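Isomerase/lactonizing enzyme (Agrobacterium fabrum str. C58, PDB 2NQL) is a member of the enolase superfamily, related to mandelate racemases and muconate lactonizing enzymes, whose barrel domain holds a sodium ion in this crystal. Local coordinates at residues D107-R110 / V111-Y114; G117-V120 / D121-A125. All coordinates share one frame; numbering follows the deposited sequence.

Contact 1: D107-R110 / V111-Y114; sequences DMMR and VRGY. With SO4 (sulfate ion), chain L.
M109 meets Y114 and R112 through its thioether, while its carbonyl gathers the backbone that follows. Among the apolar contacts, CE of M109 lies 3.6 Å from CD2 of Y114, and the two side chains pass each other at a slant. The flexible, unbranched methionine chain bends at chi2 (-65°) and chi3 (-86°), which carries SD to R112 and CE to the Y114 ring. Its SD stands 5.5 Å from the centroid of the Y114 ring, an oblique Met-aromatic contact.

Backbone bonds close the turn. R112 N donates to M109 O at 3.2 Å, and Y114 N reaches the same oxygen by a weak bond. G113 N binds R110 O at 2.9 Å; with phi at 93°, glycine suits this position, since a CB would press on the preceding carbonyl. A water joins D107 O to V111 N, accepting from the latter.

The polar ends find partners beyond the turn as well as within it. R110 forms a salt bridge with D107 whose hydrogen bond, NH1 to OD1 at 3.4 Å, is weak, and its NE pairs with E246 of the second subunit. R112 gives NE to sulfate O4, 3.0 Å and in the guanidinium plane, while SD of M109 sits near another part of that edge, 3.5 Å from R112 NH1. NH1 also bonds V45 O of the second subunit; Y114 OH bonds D121 of the second subunit.

This is the C-terminal end of helix 98-109 unwinding into a glycine-containing turn at the dimer interface.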
loop_
_atom_site.group_PDB
_atom_site.type_symbol
_atom_site.label_atom_id
_atom_site.label_comp_id
_atom_site.label_asym_id
_atom_site.label_seq_id
_atom_site.Cartn_x
_atom_site.Cartn_y
_atom_site.Cartn_z
ATOM N N ASP A 107 11.703 1.301 -6.528
ATOM C CA ASP A 107 11.483 2.129 -7.731
ATOM C C ASP A 107 10.657 1.487 -8.848
ATOM O O ASP A 107 10.044 2.217 -9.632
ATOM C CB ASP A 107 12.831 2.581 -8.300
ATOM C CG ASP A 107 13.453 3.680 -7.499
ATOM O OD1 ASP A 107 12.808 4.195 -6.559
ATOM O OD2 ASP A 107 14.607 4.036 -7.807
ATOM N N MET A 108 10.631 0.153 -8.927
ATOM C CA MET A 108 9.912 -0.548 -10.002
ATOM C C MET A 108 8.416 -0.216 -10.024
ATOM O O MET A 108 7.814 -0.169 -11.091
ATOM C CB MET A 108 10.097 -2.064 -9.957
ATOM C CG MET A 108 11.528 -2.559 -10.214
ATOM S SD MET A 108 11.575 -4.231 -10.818
ATOM C CE MET A 108 11.075 -5.116 -9.307
ATOM N N MET A 109 7.821 0.009 -8.845
ATOM C CA MET A 109 6.378 0.113 -8.739
ATOM C C MET A 109 5.900 1.365 -8.028
ATOM O O MET A 109 4.705 1.564 -7.879
ATOM C CB MET A 109 5.800 -1.152 -8.067
ATOM C CG MET A 109 5.911 -2.435 -8.924
ATOM S SD MET A 109 4.934 -2.409 -10.461
ATOM C CE MET A 109 3.351 -2.984 -9.843
ATOM N N ARG A 110 6.825 2.217 -7.585
ATOM C CA ARG A 110 6.435 3.363 -6.782
ATOM C C ARG A 110 5.472 4.322 -7.483
ATOM O O ARG A 110 4.512 4.773 -6.863
ATOM C CB ARG A 110 7.627 4.074 -6.115
ATOM C CG ARG A 110 8.387 5.071 -6.972
ATOM C CD ARG A 110 9.724 5.513 -6.349
ATOM N NE ARG A 110 9.620 6.626 -5.400
ATOM C CZ ARG A 110 10.635 7.439 -5.067
ATOM N NH1 ARG A 110 11.833 7.280 -5.616
ATOM N NH2 ARG A 110 10.454 8.435 -4.206
ATOM N N VAL A 111 5.699 4.593 -8.760
ATOM C CA VAL A 111 4.864 5.595 -9.459
ATOM C C VAL A 111 3.422 5.123 -9.671
ATOM O O VAL A 111 2.551 5.924 -9.976
ATOM C CB VAL A 111 5.474 6.062 -10.801
ATOM C CG1 VAL A 111 6.888 6.642 -10.566
ATOM C CG2 VAL A 111 5.438 4.926 -11.877
ATOM N N ARG A 112 3.192 3.821 -9.526
ATOM C CA ARG A 112 1.854 3.271 -9.616
ATOM C C ARG A 112 1.184 3.144 -8.236
ATOM O O ARG A 112 0.059 2.646 -8.146
ATOM C CB ARG A 112 1.884 1.911 -10.329
ATOM C CG ARG A 112 2.412 1.964 -11.784
ATOM C CD ARG A 112 2.059 0.721 -12.572
ATOM N NE ARG A 112 2.680 0.712 -13.911
ATOM C CZ ARG A 112 3.897 0.246 -14.206
ATOM N NH1 ARG A 112 4.692 -0.283 -13.255
ATOM N NH2 ARG A 112 4.338 0.316 -15.475
ATOM N N GLY A 113 1.861 3.623 -7.191
ATOM C CA GLY A 113 1.248 3.794 -5.859
ATOM C C GLY A 113 1.445 2.582 -4.939
ATOM O O GLY A 113 0.820 2.496 -3.877
ATOM N N TYR A 114 2.309 1.661 -5.337
ATOM C CA TYR A 114 2.636 0.484 -4.504
ATOM C C TYR A 114 3.825 0.788 -3.588
ATOM O O TYR A 114 4.859 0.124 -3.616
ATOM C CB TYR A 114 2.852 -0.784 -5.339
ATOM C CG TYR A 114 1.723 -1.077 -6.305
ATOM C CD1 TYR A 114 0.601 -1.767 -5.888
ATOM C CD2 TYR A 114 1.762 -0.612 -7.622
ATOM C CE1 TYR A 114 -0.464 -2.025 -6.760
ATOM C CE2 TYR A 114 0.730 -0.864 -8.501
ATOM C CZ TYR A 114 -0.385 -1.569 -8.073
ATOM O OH TYR A 114 -1.404 -1.804 -8.964
HETATM S S SO4 L . -0.374 2.893 -15.926
HETATM O O1 SO4 L . 0.562 3.960 -16.235
HETATM O O2 SO4 L . -1.359 3.332 -14.949
HETATM O O3 SO4 L . -1.090 2.551 -17.145
HETATM O O4 SO4 L . 0.374 1.731 -15.506
HETATM O O HOH W 1 7.748 3.330 -10.341
#

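Contact 2: G117-V120 / D121-A125; sequences GFYV and DALAA
Y119 and L123 are brought together by differing first torsions: chi1 of Y119 (-165°) turns CG away from the amide N, whereas CG of L123 stands beside its own N (chi1 -59°). With these torsions the tyrosine ring reaches the leucine one turn later, the two side chains crossing at a slant, and CE2 of Y119 touches CD1 of L123 at 3.8 Å. The leucine's branched end offers a methyl to the broad ring; the hydroxyl of Y119 bonds L105 O, which lets a polar end lie in a buried place.

F118 and D121 run side by side and point the same way, with ring and carboxylate planes 87° apart. CD1 of F118 is 4.0 Å from OD2 of D121, a loose approach. The carboxylate is itself buried, but both oxygens have partners: OD1 bonds H292, and OD2 is taken by the second subunit's Y114, bonds that probably favour the charged form and fix its rotation.

Four successive backbone bonds bind this first turn to the next. D121, A122, L123 and A124 donate their N atoms to O of G117, F118, Y119 and V120 respectively, at 2.8 to 3.1 Å. G117, with positive phi, opens the segment in a conformation that favours glycine, and the small methyls of A122 and A124 fit close against carbonyls of the preceding turn.

Helix 117-138 here packs Y119 and L123 against helix 98-109, turns A122 and L123 to L86 of helix 75-90, and sets D121 and A125 beside strand 64-70.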
loop_
_atom_site.group_PDB
_atom_site.type_symbol
_atom_site.label_atom_id
_atom_site.label_comp_id
_atom_site.label_asym_id
_atom_site.label_seq_id
_atom_site.Cartn_x
_atom_site.Cartn_y
_atom_site.Cartn_z
ATOM N N GLY A 117 2.112 -1.317 1.997
ATOM C CA GLY A 117 1.319 -2.553 2.019
ATOM C C GLY A 117 2.081 -3.845 1.794
ATOM O O GLY A 117 3.160 -4.055 2.370
ATOM N N PHE A 118 1.544 -4.702 0.918
ATOM C CA PHE A 118 2.172 -5.983 0.601
ATOM C C PHE A 118 3.451 -5.847 -0.205
ATOM O O PHE A 118 4.323 -6.689 -0.105
ATOM C CB PHE A 118 1.197 -6.895 -0.150
ATOM C CG PHE A 118 0.023 -7.317 0.701
ATOM C CD1 PHE A 118 0.178 -8.312 1.654
ATOM C CD2 PHE A 118 -1.224 -6.682 0.553
ATOM C CE1 PHE A 118 -0.909 -8.704 2.468
ATOM C CE2 PHE A 118 -2.308 -7.063 1.347
ATOM C CZ PHE A 118 -2.140 -8.071 2.320
ATOM N N TYR A 119 3.539 -4.816 -1.037
ATOM C CA TYR A 119 4.748 -4.629 -1.832
ATOM C C TYR A 119 5.966 -4.422 -0.930
ATOM O O TYR A 119 6.967 -5.119 -1.095
ATOM C CB TYR A 119 4.621 -3.441 -2.788
ATOM C CG TYR A 119 5.692 -3.455 -3.862
ATOM C CD1 TYR A 119 5.679 -4.413 -4.853
ATOM C CD2 TYR A 119 6.713 -2.475 -3.888
ATOM C CE1 TYR A 119 6.652 -4.429 -5.873
ATOM C CE2 TYR A 119 7.709 -2.487 -4.895
ATOM C CZ TYR A 119 7.653 -3.458 -5.887
ATOM O OH TYR A 119 8.580 -3.522 -6.905
ATOM N N VAL A 120 5.846 -3.516 0.041
ATOM C CA VAL A 120 6.947 -3.303 0.975
ATOM C C VAL A 120 7.142 -4.474 1.936
ATOM O O VAL A 120 8.274 -4.760 2.314
ATOM C CB VAL A 120 6.996 -1.879 1.615
ATOM C CG1 VAL A 120 8.244 -1.705 2.563
ATOM C CG2 VAL A 120 7.099 -0.815 0.490
ATOM N N ASP A 121 6.069 -5.203 2.271
ATOM C CA ASP A 121 6.238 -6.449 3.052
ATOM C C ASP A 121 7.221 -7.356 2.297
ATOM O O ASP A 121 8.178 -7.894 2.880
ATOM C CB ASP A 121 4.914 -7.223 3.191
ATOM C CG ASP A 121 4.010 -6.709 4.298
ATOM O OD1 ASP A 121 4.370 -5.787 5.055
ATOM O OD2 ASP A 121 2.870 -7.246 4.353
ATOM N N ALA A 122 6.975 -7.520 0.997
ATOM C CA ALA A 122 7.810 -8.379 0.162
ATOM C C ALA A 122 9.252 -7.895 0.124
ATOM O O ALA A 122 10.181 -8.702 0.263
ATOM C CB ALA A 122 7.236 -8.505 -1.263
ATOM N N LEU A 123 9.423 -6.588 -0.066
ATOM C CA LEU A 123 10.750 -5.982 -0.099
ATOM C C LEU A 123 11.468 -6.169 1.225
ATOM O O LEU A 123 12.670 -6.382 1.240
ATOM C CB LEU A 123 10.690 -4.518 -0.467
ATOM C CG LEU A 123 10.064 -4.118 -1.824
ATOM C CD1 LEU A 123 10.251 -2.595 -2.068
ATOM C CD2 LEU A 123 10.631 -4.958 -2.982
ATOM N N ALA A 124 10.713 -6.109 2.320
ATOM C CA ALA A 124 11.270 -6.281 3.666
ATOM C C ALA A 124 11.928 -7.654 3.806
ATOM O O ALA A 124 13.089 -7.763 4.281
ATOM C CB ALA A 124 10.155 -6.077 4.728
ATOM N N ALA A 125 11.220 -8.702 3.385
ATOM C CA ALA A 125 11.778 -10.044 3.449
ATOM C C ALA A 125 13.059 -10.207 2.612
ATOM O O ALA A 125 14.048 -10.797 3.070
ATOM C CB ALA A 125 10.730 -11.098 3.104
#

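Contact 1 ends helix 98-109 and contact 2 begins helix 117-138, so together they frame the short connection between two consecutive helices of the N-terminal domain. Their centres are 12 Å apart, and Y119 bridges them: its CD2 lies 3.2 Å from Y114 O, and its OH lies 3.5 Å from M109 CG. The dimer links them a second time, because the ring of Y114 in each subunit stacks with F118 of the other. Neither contact supplies the ligands of the sodium ion, which is held by E240 and E266. The sulfate, probably from the crystallisation liquor, lies between R112 and Y70 and T317 of the second subunit.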